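Local structure of response regulator aspartate phosphatase I (Bacillus subtilis subsp. subtilis, 4I1A) at residues L266-L269 with T270-A274; L283-F286 with R287-R290; K304-I307 with L308-L311; I342-A345 with D346-E350. The protein dephosphorylates the sporulation phosphotransferase Spo0F and induces the mobile element ICEBs1 by bringing about inactivation of its repressor ImmR. One frame throughout, in Å; residues are numbered along the deposited sequence.

Interaction 1 (L266-L269 with T270-A274); sequences LFTL and TYVEA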
loop_
_atom_site.group_PDB
_atom_site.type_symbol
_atom_site.label_atom_id
_atom_site.label_comp_id
_atom_site.label_asym_id
_atom_site.label_seq_id
_atom_site.Cartn_x
_atom_site.Cartn_y
_atom_site.Cartn_z
ATOM N N LEU A 266 -11.085 0.804 6.876
ATOM C CA LEU A 266 -12.548 0.800 6.790
ATOM C C LEU A 266 -12.978 0.726 5.337
ATOM O O LEU A 266 -13.987 0.103 4.992
ATOM C CB LEU A 266 -13.160 2.040 7.461
ATOM C CG LEU A 266 -13.204 1.987 8.988
ATOM C CD1 LEU A 266 -13.293 3.396 9.571
ATOM C CD2 LEU A 266 -14.372 1.101 9.470
ATOM N N PHE A 267 -12.201 1.358 4.477
ATOM C CA PHE A 267 -12.518 1.332 3.066
ATOM C C PHE A 267 -12.439 -0.097 2.541
ATOM O O PHE A 267 -13.390 -0.603 1.926
ATOM C CB PHE A 267 -11.594 2.264 2.277
ATOM C CG PHE A 267 -11.780 2.159 0.793
ATOM C CD1 PHE A 267 -12.755 2.916 0.155
ATOM C CD2 PHE A 267 -11.018 1.267 0.036
ATOM C CE1 PHE A 267 -12.955 2.809 -1.211
ATOM C CE2 PHE A 267 -11.217 1.149 -1.334
ATOM C CZ PHE A 267 -12.185 1.924 -1.960
ATOM N N THR A 268 -11.301 -0.737 2.797
ATOM C CA THR A 268 -11.045 -2.107 2.350
ATOM C C THR A 268 -12.075 -3.070 2.937
ATOM O O THR A 268 -12.575 -3.962 2.249
ATOM C CB THR A 268 -9.608 -2.551 2.736
ATOM O OG1 THR A 268 -8.687 -1.516 2.369
ATOM C CG2 THR A 268 -9.205 -3.868 2.030
ATOM N N LEU A 269 -12.402 -2.870 4.208
ATOM C CA LEU A 269 -13.419 -3.668 4.878
ATOM C C LEU A 269 -14.771 -3.509 4.180
ATOM O O LEU A 269 -15.450 -4.498 3.894
ATOM C CB LEU A 269 -13.515 -3.256 6.349
ATOM C CG LEU A 269 -14.310 -4.126 7.325
ATOM C CD1 LEU A 269 -13.998 -5.603 7.152
ATOM C CD2 LEU A 269 -14.010 -3.696 8.750
ATOM N N THR A 270 -15.146 -2.266 3.890
ATOM C CA THR A 270 -16.410 -1.982 3.222
ATOM C C THR A 270 -16.469 -2.706 1.889
ATOM O O THR A 270 -17.461 -3.368 1.552
ATOM C CB THR A 270 -16.579 -0.469 2.936
ATOM O OG1 THR A 270 -16.493 0.275 4.157
ATOM C CG2 THR A 270 -17.918 -0.194 2.260
ATOM N N TYR A 271 -15.398 -2.563 1.121
ATOM C CA TYR A 271 -15.352 -3.144 -0.210
ATOM C C TYR A 271 -15.434 -4.675 -0.155
ATOM O O TYR A 271 -16.212 -5.288 -0.893
ATOM C CB TYR A 271 -14.090 -2.685 -0.938
ATOM C CG TYR A 271 -14.191 -2.783 -2.435
ATOM C CD1 TYR A 271 -15.369 -3.208 -3.050
ATOM C CD2 TYR A 271 -13.111 -2.453 -3.239
ATOM C CE1 TYR A 271 -15.457 -3.300 -4.428
ATOM C CE2 TYR A 271 -13.187 -2.538 -4.605
ATOM C CZ TYR A 271 -14.358 -2.960 -5.197
ATOM O OH TYR A 271 -14.412 -3.042 -6.563
ATOM N N VAL A 272 -14.637 -5.276 0.728
ATOM C CA VAL A 272 -14.635 -6.724 0.913
ATOM C C VAL A 272 -16.039 -7.276 1.202
ATOM O O VAL A 272 -16.452 -8.293 0.634
ATOM C CB VAL A 272 -13.632 -7.142 2.020
ATOM C CG1 VAL A 272 -13.965 -8.510 2.590
ATOM C CG2 VAL A 272 -12.222 -7.112 1.475
ATOM N N GLU A 273 -16.774 -6.594 2.068
ATOM C CA GLU A 273 -18.112 -7.044 2.446
ATOM C C GLU A 273 -19.112 -6.876 1.306
ATOM O O GLU A 273 -20.012 -7.701 1.125
ATOM C CB GLU A 273 -18.591 -6.305 3.698
ATOM C CG GLU A 273 -17.833 -6.684 4.971
ATOM C CD GLU A 273 -18.046 -8.139 5.358
ATOM O OE1 GLU A 273 -19.164 -8.646 5.150
ATOM O OE2 GLU A 273 -17.102 -8.786 5.868
ATOM N N ALA A 274 -18.954 -5.795 0.550
ATOM C CA ALA A 274 -19.766 -5.554 -0.635
ATOM C C ALA A 274 -19.550 -6.649 -1.689
ATOM O O ALA A 274 -20.503 -7.118 -2.317
ATOM C CB ALA A 274 -19.444 -4.188 -1.215
#
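Thr270 reaches back one turn to Leu266 within helix 261-275 and grips its carbonyl twice, a worked example of a hydroxyl that folds onto its own helix. From CB, which lies 3.3 Å from Phe267 O, the side chain divides. The OG1 branch stands beside the backbone N and anti to the carbonyl carbon (chi1 -58°), the torsion that turns it back toward the preceding turn, and it donates to Leu266 O over 2.6 Å. Thr270 N gives the same oxygen the regular helical bond of 2.9 Å, and the two donors arrive from opposite faces of the carbonyl plane. The other branch, CG2, is anti to the backbone N and packs on Leu308 of helix 299-313. A valine here, with a methyl for the hydroxyl, would probably leave Leu266 O with one donor fewer and press a carbon against a polar oxygen. One residue further on, the same i to i+4 spacing brings Tyr271 CD2 to 4.5 Å from Phe267 CE2, a loose, slanted meeting of two rings. Val272 sets CG2 3.3 Å from Thr268 O, while Thr268 OG1 itself bonds to Lys264 O. Glu273 CG, set beside the backbone N by chi1, lies 3.4 Å from Leu269 O; the chain then bends at chi2, and its carboxylate is bound by Ser244 and Asn278. In this tetratricopeptide repeat domain, Leu266 and Leu269 face helix 240-257 as well as Tyr285 of helix 279-295. The chemistry implies that the buried hydroxyl is satisfied within its own helix, while CG2 is apolar toward Leu308.

Interaction 2 (L283-F286 with R287-R290); sequences LIYF and RKGR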
loop_
_atom_site.group_PDB
_atom_site.type_symbol
_atom_site.label_atom_id
_atom_site.label_comp_id
_atom_site.label_asym_id
_atom_site.label_seq_id
_atom_site.Cartn_x
_atom_site.Cartn_y
_atom_site.Cartn_z
ATOM N N LEU A 283 -22.592 -1.373 4.480
ATOM C CA LEU A 283 -23.134 -0.017 4.549
ATOM C C LEU A 283 -22.794 0.657 5.881
ATOM O O LEU A 283 -22.687 1.878 5.984
ATOM C CB LEU A 283 -24.650 -0.064 4.349
ATOM C CG LEU A 283 -25.391 1.261 4.235
ATOM C CD1 LEU A 283 -24.775 2.097 3.133
ATOM C CD2 LEU A 283 -26.891 1.030 3.993
ATOM N N ILE A 284 -22.613 -0.158 6.908
ATOM C CA ILE A 284 -22.223 0.342 8.215
ATOM C C ILE A 284 -20.765 0.816 8.208
ATOM O O ILE A 284 -20.450 1.887 8.733
ATOM C CB ILE A 284 -22.455 -0.737 9.277
ATOM C CG1 ILE A 284 -23.956 -0.842 9.557
ATOM C CG2 ILE A 284 -21.640 -0.448 10.526
ATOM C CD1 ILE A 284 -24.375 -2.122 10.220
ATOM N N TYR A 285 -19.885 0.033 7.588
ATOM C CA TYR A 285 -18.482 0.418 7.466
ATOM C C TYR A 285 -18.312 1.532 6.435
ATOM O O TYR A 285 -17.383 2.334 6.522
ATOM C CB TYR A 285 -17.607 -0.797 7.119
ATOM C CG TYR A 285 -17.521 -1.806 8.247
ATOM C CD1 TYR A 285 -16.849 -1.502 9.425
ATOM C CD2 TYR A 285 -18.113 -3.060 8.138
ATOM C CE1 TYR A 285 -16.778 -2.418 10.469
ATOM C CE2 TYR A 285 -18.042 -3.981 9.173
ATOM C CZ TYR A 285 -17.372 -3.657 10.334
ATOM O OH TYR A 285 -17.291 -4.572 11.363
ATOM N N PHE A 286 -19.216 1.573 5.459
ATOM C CA PHE A 286 -19.250 2.647 4.472
ATOM C C PHE A 286 -19.512 4.012 5.116
ATOM O O PHE A 286 -18.751 4.949 4.892
ATOM C CB PHE A 286 -20.310 2.363 3.395
ATOM C CG PHE A 286 -20.556 3.521 2.464
ATOM C CD1 PHE A 286 -19.700 3.762 1.393
ATOM C CD2 PHE A 286 -21.645 4.369 2.655
ATOM C CE1 PHE A 286 -19.922 4.840 0.533
ATOM C CE2 PHE A 286 -21.876 5.452 1.802
ATOM C CZ PHE A 286 -21.008 5.691 0.739
ATOM N N ARG A 287 -20.577 4.123 5.913
ATOM C CA ARG A 287 -20.924 5.403 6.550
ATOM C C ARG A 287 -19.864 5.837 7.539
ATOM O O ARG A 287 -19.609 7.028 7.709
ATOM C CB ARG A 287 -22.279 5.343 7.273
ATOM C CG ARG A 287 -23.458 5.049 6.355
ATOM C CD ARG A 287 -24.717 4.807 7.171
ATOM N NE ARG A 287 -25.929 4.788 6.353
ATOM C CZ ARG A 287 -26.861 3.839 6.417
ATOM N NH1 ARG A 287 -26.712 2.817 7.251
ATOM N NH2 ARG A 287 -27.938 3.911 5.644
ATOM N N LYS A 288 -19.261 4.862 8.202
ATOM C CA LYS A 288 -18.281 5.151 9.231
ATOM C C LYS A 288 -16.979 5.648 8.580
ATOM O O LYS A 288 -16.367 6.614 9.035
ATOM C CB LYS A 288 -18.061 3.908 10.104
ATOM C CG LYS A 288 -16.946 4.017 11.128
ATOM C CD LYS A 288 -17.244 3.158 12.361
ATOM C CE LYS A 288 -17.779 1.765 12.005
ATOM N NZ LYS A 288 -18.462 1.116 13.178
ATOM N N GLY A 289 -16.583 5.010 7.489
ATOM C CA GLY A 289 -15.358 5.380 6.798
ATOM C C GLY A 289 -15.477 6.684 6.037
ATOM O O GLY A 289 -14.606 7.550 6.109
ATOM N N ARG A 290 -16.571 6.812 5.304
ATOM C CA ARG A 290 -16.901 8.033 4.584
ATOM C C ARG A 290 -16.910 9.247 5.505
ATOM O O ARG A 290 -16.562 10.350 5.087
ATOM C CB ARG A 290 -18.268 7.857 3.928
ATOM C CG ARG A 290 -18.782 9.038 3.163
ATOM C CD ARG A 290 -20.227 9.232 3.532
ATOM N NE ARG A 290 -21.107 9.222 2.378
ATOM C CZ ARG A 290 -22.418 9.040 2.458
ATOM N NH1 ARG A 290 -22.982 8.844 3.643
ATOM N NH2 ARG A 290 -23.161 9.048 1.356
#
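The backbone runs as regular helix, with Arg287 N bonded to Leu283 O at 3.1 Å and Arg290 N to Phe286 O at 2.9 Å, so that two arginines each fall one turn beyond an apolar side chain. Arg287 lays its guanidinium against Leu283: Leu283 CG sits 3.6 Å above the centre of one face of the Arg287 guanidinium, and Leu283 CD2 comes within 3.5 Å of Arg287 NH2. The arginine runs extended from CG to NE, which carries the flat group back past Leu283 O to the leucine branches. Arg290 makes a comparable approach to Phe286, whose CE2 lies 3.7 Å from Arg290 CZ, over the centre of the guanidinium. The planes are inclined at 56°, so this is no parallel stack. Bends at chi2 and chi3 fold the arginine back so that one guanidinium face meets the ring's CE2, and its NH2 has a long, weak ion pair with Glu309. In the antiparallel helix packing of a tetratricopeptide repeat, predicted here for residues 275-311, Phe286 lies between helix 279-295 and helix 299-313: its CG is anti to the backbone N (chi1 171°), and its ring meets Phe305 and Phe313. An alanine in place of Phe286 would probably open a gap between these helices and leave the Arg290 guanidinium without its apolar support. Across the helix, Lys288 bends at chi3 and brings CE to 4.3 Å from Tyr285 CD1, while the tyrosine ring packs against Leu251 of helix 240-257.

Interaction 3 (K304-I307 with L308-L311); sequences KFKI and LEGL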
loop_
_atom_site.group_PDB
_atom_site.type_symbol
_atom_site.label_atom_id
_atom_site.label_comp_id
_atom_site.label_asym_id
_atom_site.label_seq_id
_atom_site.Cartn_x
_atom_site.Cartn_y
_atom_site.Cartn_z
ATOM N N LYS A 304 -12.761 7.830 -3.081
ATOM C CA LYS A 304 -12.844 6.384 -3.174
ATOM C C LYS A 304 -14.146 5.822 -2.592
ATOM O O LYS A 304 -14.756 4.932 -3.192
ATOM C CB LYS A 304 -11.597 5.721 -2.569
ATOM C CG LYS A 304 -10.348 5.902 -3.443
ATOM C CD LYS A 304 -9.064 5.505 -2.720
ATOM C CE LYS A 304 -7.893 5.502 -3.709
ATOM N NZ LYS A 304 -6.563 5.440 -3.048
ATOM N N PHE A 305 -14.574 6.331 -1.434
ATOM C CA PHE A 305 -15.896 5.953 -0.902
ATOM C C PHE A 305 -17.030 6.288 -1.877
ATOM O O PHE A 305 -17.977 5.514 -2.021
ATOM C CB PHE A 305 -16.154 6.555 0.483
ATOM C CG PHE A 305 -15.501 5.788 1.596
ATOM C CD1 PHE A 305 -15.974 4.531 1.961
ATOM C CD2 PHE A 305 -14.386 6.298 2.253
ATOM C CE1 PHE A 305 -15.357 3.803 2.981
ATOM C CE2 PHE A 305 -13.768 5.576 3.277
ATOM C CZ PHE A 305 -14.258 4.334 3.643
ATOM N N LYS A 306 -16.892 7.397 -2.601
ATOM C CA LYS A 306 -17.872 7.754 -3.634
ATOM C C LYS A 306 -17.990 6.716 -4.758
ATOM O O LYS A 306 -19.063 6.556 -5.350
ATOM C CB LYS A 306 -17.617 9.155 -4.209
ATOM C CG LYS A 306 -17.721 10.285 -3.182
ATOM C CD LYS A 306 -18.912 10.096 -2.225
ATOM C CE LYS A 306 -18.696 10.798 -0.866
ATOM N NZ LYS A 306 -17.500 10.276 -0.104
ATOM N N ILE A 307 -16.898 6.012 -5.048
ATOM C CA ILE A 307 -16.938 4.931 -6.032
ATOM C C ILE A 307 -17.756 3.753 -5.496
ATOM O O ILE A 307 -18.628 3.222 -6.190
ATOM C CB ILE A 307 -15.524 4.425 -6.422
ATOM C CG1 ILE A 307 -14.740 5.521 -7.157
ATOM C CG2 ILE A 307 -15.626 3.154 -7.297
ATOM C CD1 ILE A 307 -13.248 5.166 -7.349
ATOM N N LEU A 308 -17.488 3.362 -4.251
ATOM C CA LEU A 308 -18.272 2.318 -3.604
ATOM C C LEU A 308 -19.753 2.721 -3.542
ATOM O O LEU A 308 -20.643 1.914 -3.826
ATOM C CB LEU A 308 -17.739 2.058 -2.193
ATOM C CG LEU A 308 -16.326 1.479 -2.070
ATOM C CD1 LEU A 308 -16.106 1.007 -0.650
ATOM C CD2 LEU A 308 -16.033 0.339 -3.094
ATOM N N GLU A 309 -20.005 3.979 -3.189
ATOM C CA GLU A 309 -21.361 4.491 -3.112
ATOM C C GLU A 309 -22.104 4.367 -4.432
ATOM O O GLU A 309 -23.265 3.934 -4.469
ATOM C CB GLU A 309 -21.368 5.953 -2.679
ATOM C CG GLU A 309 -22.781 6.484 -2.454
ATOM C CD GLU A 309 -22.781 7.935 -2.007
ATOM O OE1 GLU A 309 -21.674 8.494 -1.827
ATOM O OE2 GLU A 309 -23.884 8.513 -1.846
ATOM N N GLY A 310 -21.441 4.750 -5.519
ATOM C CA GLY A 310 -22.081 4.702 -6.825
ATOM C C GLY A 310 -22.285 3.263 -7.260
ATOM O O GLY A 310 -23.263 2.934 -7.913
ATOM N N LEU A 311 -21.335 2.413 -6.889
ATOM C CA LEU A 311 -21.377 0.986 -7.173
ATOM C C LEU A 311 -22.447 0.276 -6.339
ATOM O O LEU A 311 -23.207 -0.521 -6.870
ATOM C CB LEU A 311 -19.998 0.392 -6.853
ATOM C CG LEU A 311 -19.161 -0.422 -7.844
ATOM C CD1 LEU A 311 -19.388 -0.031 -9.285
ATOM C CD2 LEU A 311 -17.698 -0.267 -7.469
#
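Ile307 and Leu311 run alongside one another on helix 299-313 of a predicted tetratricopeptide repeat, where a single helix must face several neighbours at once. The isoleucine sets CG2 anti to its backbone N, the branch that comes 4.0 Å from Leu311 CD2. Leu311 has unusual torsions, with chi1 -125° and chi2 30° both removed from the staggered positions; its CB remains 3.2 Å from Ile307 O. The pair fits against Val344 of helix 334-351, and Ile307 also touches Phe325 of helix 318-330. Round the helix, Leu308 holds CG beside its backbone N and turns CD1 to within 4.4 Å of Phe305 CD1, at a slant to the ring. Both residues pack toward Phe267 of helix 261-275, which meets the Phe305 ring edge-to-face. Lys306 meets Glu309 through its aliphatic chain. The lysine bends at chi2 and chi4, which curls NZ back to Ser302 O, whereas Glu309 is extended beyond CG and its OE2 has a long, weak ion pair with Arg290. Although the two side chains keep the same direction, Lys306 NZ and Glu309 OE1 stand 4.9 Å apart; the closest approach is Lys306 CD to Glu309 OE1, at 3.2 Å.

Interaction 4 (I342-A345 with D346-E350); sequences IEVA and DYFHE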
loop_
_atom_site.group_PDB
_atom_site.type_symbol
_atom_site.label_atom_id
_atom_site.label_comp_id
_atom_site.label_asym_id
_atom_site.label_seq_id
_atom_site.Cartn_x
_atom_site.Cartn_y
_atom_site.Cartn_z
ATOM N N ILE A 342 -10.501 -0.879 -13.367
ATOM C CA ILE A 342 -10.580 -2.281 -13.764
ATOM C C ILE A 342 -11.624 -3.021 -12.910
ATOM O O ILE A 342 -12.431 -3.807 -13.425
ATOM C CB ILE A 342 -9.213 -2.985 -13.665
ATOM C CG1 ILE A 342 -8.289 -2.537 -14.805
ATOM C CG2 ILE A 342 -9.387 -4.521 -13.645
ATOM C CD1 ILE A 342 -6.794 -2.936 -14.563
ATOM N N GLU A 343 -11.605 -2.772 -11.603
ATOM C CA GLU A 343 -12.586 -3.379 -10.707
ATOM C C GLU A 343 -14.000 -2.971 -11.099
ATOM O O GLU A 343 -14.924 -3.786 -11.088
ATOM C CB GLU A 343 -12.314 -2.970 -9.264
ATOM C CG GLU A 343 -10.992 -3.479 -8.727
ATOM C CD GLU A 343 -11.176 -4.379 -7.540
ATOM O OE1 GLU A 343 -10.425 -4.222 -6.551
ATOM O OE2 GLU A 343 -12.086 -5.237 -7.594
ATOM N N VAL A 344 -14.154 -1.703 -11.464
ATOM C CA VAL A 344 -15.441 -1.183 -11.883
ATOM C C VAL A 344 -15.856 -1.792 -13.217
ATOM O O VAL A 344 -17.015 -2.187 -13.403
ATOM C CB VAL A 344 -15.428 0.373 -11.950
ATOM C CG1 VAL A 344 -16.732 0.892 -12.526
ATOM C CG2 VAL A 344 -15.211 0.945 -10.553
ATOM N N ALA A 345 -14.901 -1.874 -14.138
ATOM C CA ALA A 345 -15.128 -2.525 -15.424
ATOM C C ALA A 345 -15.503 -3.992 -15.253
ATOM O O ALA A 345 -16.411 -4.469 -15.948
ATOM C CB ALA A 345 -13.914 -2.394 -16.325
ATOM N N ASP A 346 -14.817 -4.706 -14.348
ATOM C CA ASP A 346 -15.132 -6.130 -14.137
ATOM C C ASP A 346 -16.564 -6.299 -13.639
ATOM O O ASP A 346 -17.329 -7.133 -14.130
ATOM C CB ASP A 346 -14.162 -6.806 -13.155
ATOM C CG ASP A 346 -12.761 -6.973 -13.726
ATOM O OD1 ASP A 346 -12.571 -6.741 -14.945
ATOM O OD2 ASP A 346 -11.846 -7.325 -12.953
ATOM N N TYR A 347 -16.910 -5.475 -12.663
ATOM C CA TYR A 347 -18.226 -5.477 -12.054
ATOM C C TYR A 347 -19.357 -5.267 -13.070
ATOM O O TYR A 347 -20.361 -5.976 -13.040
ATOM C CB TYR A 347 -18.274 -4.422 -10.935
ATOM C CG TYR A 347 -19.649 -4.217 -10.351
ATOM C CD1 TYR A 347 -20.548 -3.325 -10.931
ATOM C CD2 TYR A 347 -20.060 -4.931 -9.235
ATOM C CE1 TYR A 347 -21.811 -3.142 -10.405
ATOM C CE2 TYR A 347 -21.330 -4.762 -8.712
ATOM C CZ TYR A 347 -22.199 -3.863 -9.295
ATOM O OH TYR A 347 -23.467 -3.678 -8.760
ATOM N N PHE A 348 -19.196 -4.295 -13.960
ATOM C CA PHE A 348 -20.200 -4.047 -14.990
ATOM C C PHE A 348 -20.226 -5.165 -16.038
ATOM O O PHE A 348 -21.280 -5.474 -16.608
ATOM C CB PHE A 348 -19.996 -2.674 -15.648
ATOM C CG PHE A 348 -20.373 -1.520 -14.758
ATOM C CD1 PHE A 348 -21.542 -1.556 -14.016
ATOM C CD2 PHE A 348 -19.534 -0.420 -14.625
ATOM C CE1 PHE A 348 -21.887 -0.500 -13.168
ATOM C CE2 PHE A 348 -19.868 0.630 -13.787
ATOM C CZ PHE A 348 -21.046 0.588 -13.057
ATOM N N HIS A 349 -19.073 -5.776 -16.284
ATOM C CA HIS A 349 -19.031 -6.947 -17.146
ATOM C C HIS A 349 -19.865 -8.085 -16.545
ATOM O O HIS A 349 -20.662 -8.711 -17.240
ATOM C CB HIS A 349 -17.592 -7.397 -17.375
ATOM C CG HIS A 349 -17.480 -8.706 -18.078
ATOM N ND1 HIS A 349 -17.362 -8.812 -19.454
ATOM C CD2 HIS A 349 -17.472 -9.978 -17.609
ATOM C CE1 HIS A 349 -17.289 -10.086 -19.790
ATOM N NE2 HIS A 349 -17.354 -10.814 -18.687
ATOM N N GLU A 350 -19.710 -8.324 -15.244
ATOM C CA GLU A 350 -20.460 -9.386 -14.579
ATOM C C GLU A 350 -21.956 -9.124 -14.615
ATOM O O GLU A 350 -22.740 -10.061 -14.660
ATOM C CB GLU A 350 -19.977 -9.592 -13.137
ATOM C CG GLU A 350 -18.602 -10.246 -13.036
ATOM C CD GLU A 350 -18.549 -11.628 -13.690
ATOM O OE1 GLU A 350 -19.532 -12.398 -13.563
ATOM O OE2 GLU A 350 -17.517 -11.943 -14.324
#
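Val344 and Phe348 meet one turn apart on helix 334-351, their side chains leaving the helix in the same direction, with Val344 CG1 3.4 Å from Phe348 CE2. The methyl is CG1 because that branch is anti to the valine backbone N (chi1 174°), while the phenylalanine swings its CG beside its own N and brings the ring back over the turn. The same swing puts Phe348 CD2 3.3 Å from Val344 O, the oxygen that accepts from Phe348 N at 3.1 Å. A second pair follows the same spacing: Ile342 CG2 lies 3.8 Å from Asp346 OD2, so a methyl lies near both carboxylate oxygens, closer to OD2. What positions that acid lies beyond the helix, for Asp346 OD1 is hydrogen-bonded to Tyr361 OH. The backbone is tied outward as well, since Ala345 O, besides accepting from His349 N at 3.0 Å, receives a bond from Ser357 OG. Within this predicted tetratricopeptide repeat, helix 334-351 packs against three others. Ala345 and His349 meet helix 354-373, Val344 and Phe348 reach Ile321 of helix 318-330, and Val344 and Tyr347 touch Leu311 of helix 299-313.

The four contacts follow one another along the chain, and packing between helices brings them together, not only those on successive helices. Interactions 1 and 2, with centres about 9 Å apart, meet where Leu269 CD2 lies 3.5 Å from Tyr285 CE1. Interaction 3 is about 11 Å from each, centre to centre, and touches both: Thr270 CG2 is 3.6 Å from Leu308 CD1, and Phe286 CZ 3.4 Å from Glu309 CB. Interaction 4 touches interaction 3 and, through Tyr271 OH, 3.4 Å from Glu343 OE2, interaction 1. The nearest atoms of interactions 2 and 4 remain about 13 Å apart, and helix 299-313 bridges them, as expected of tetratricopeptide repeats, whose packed helices build a superhelical array.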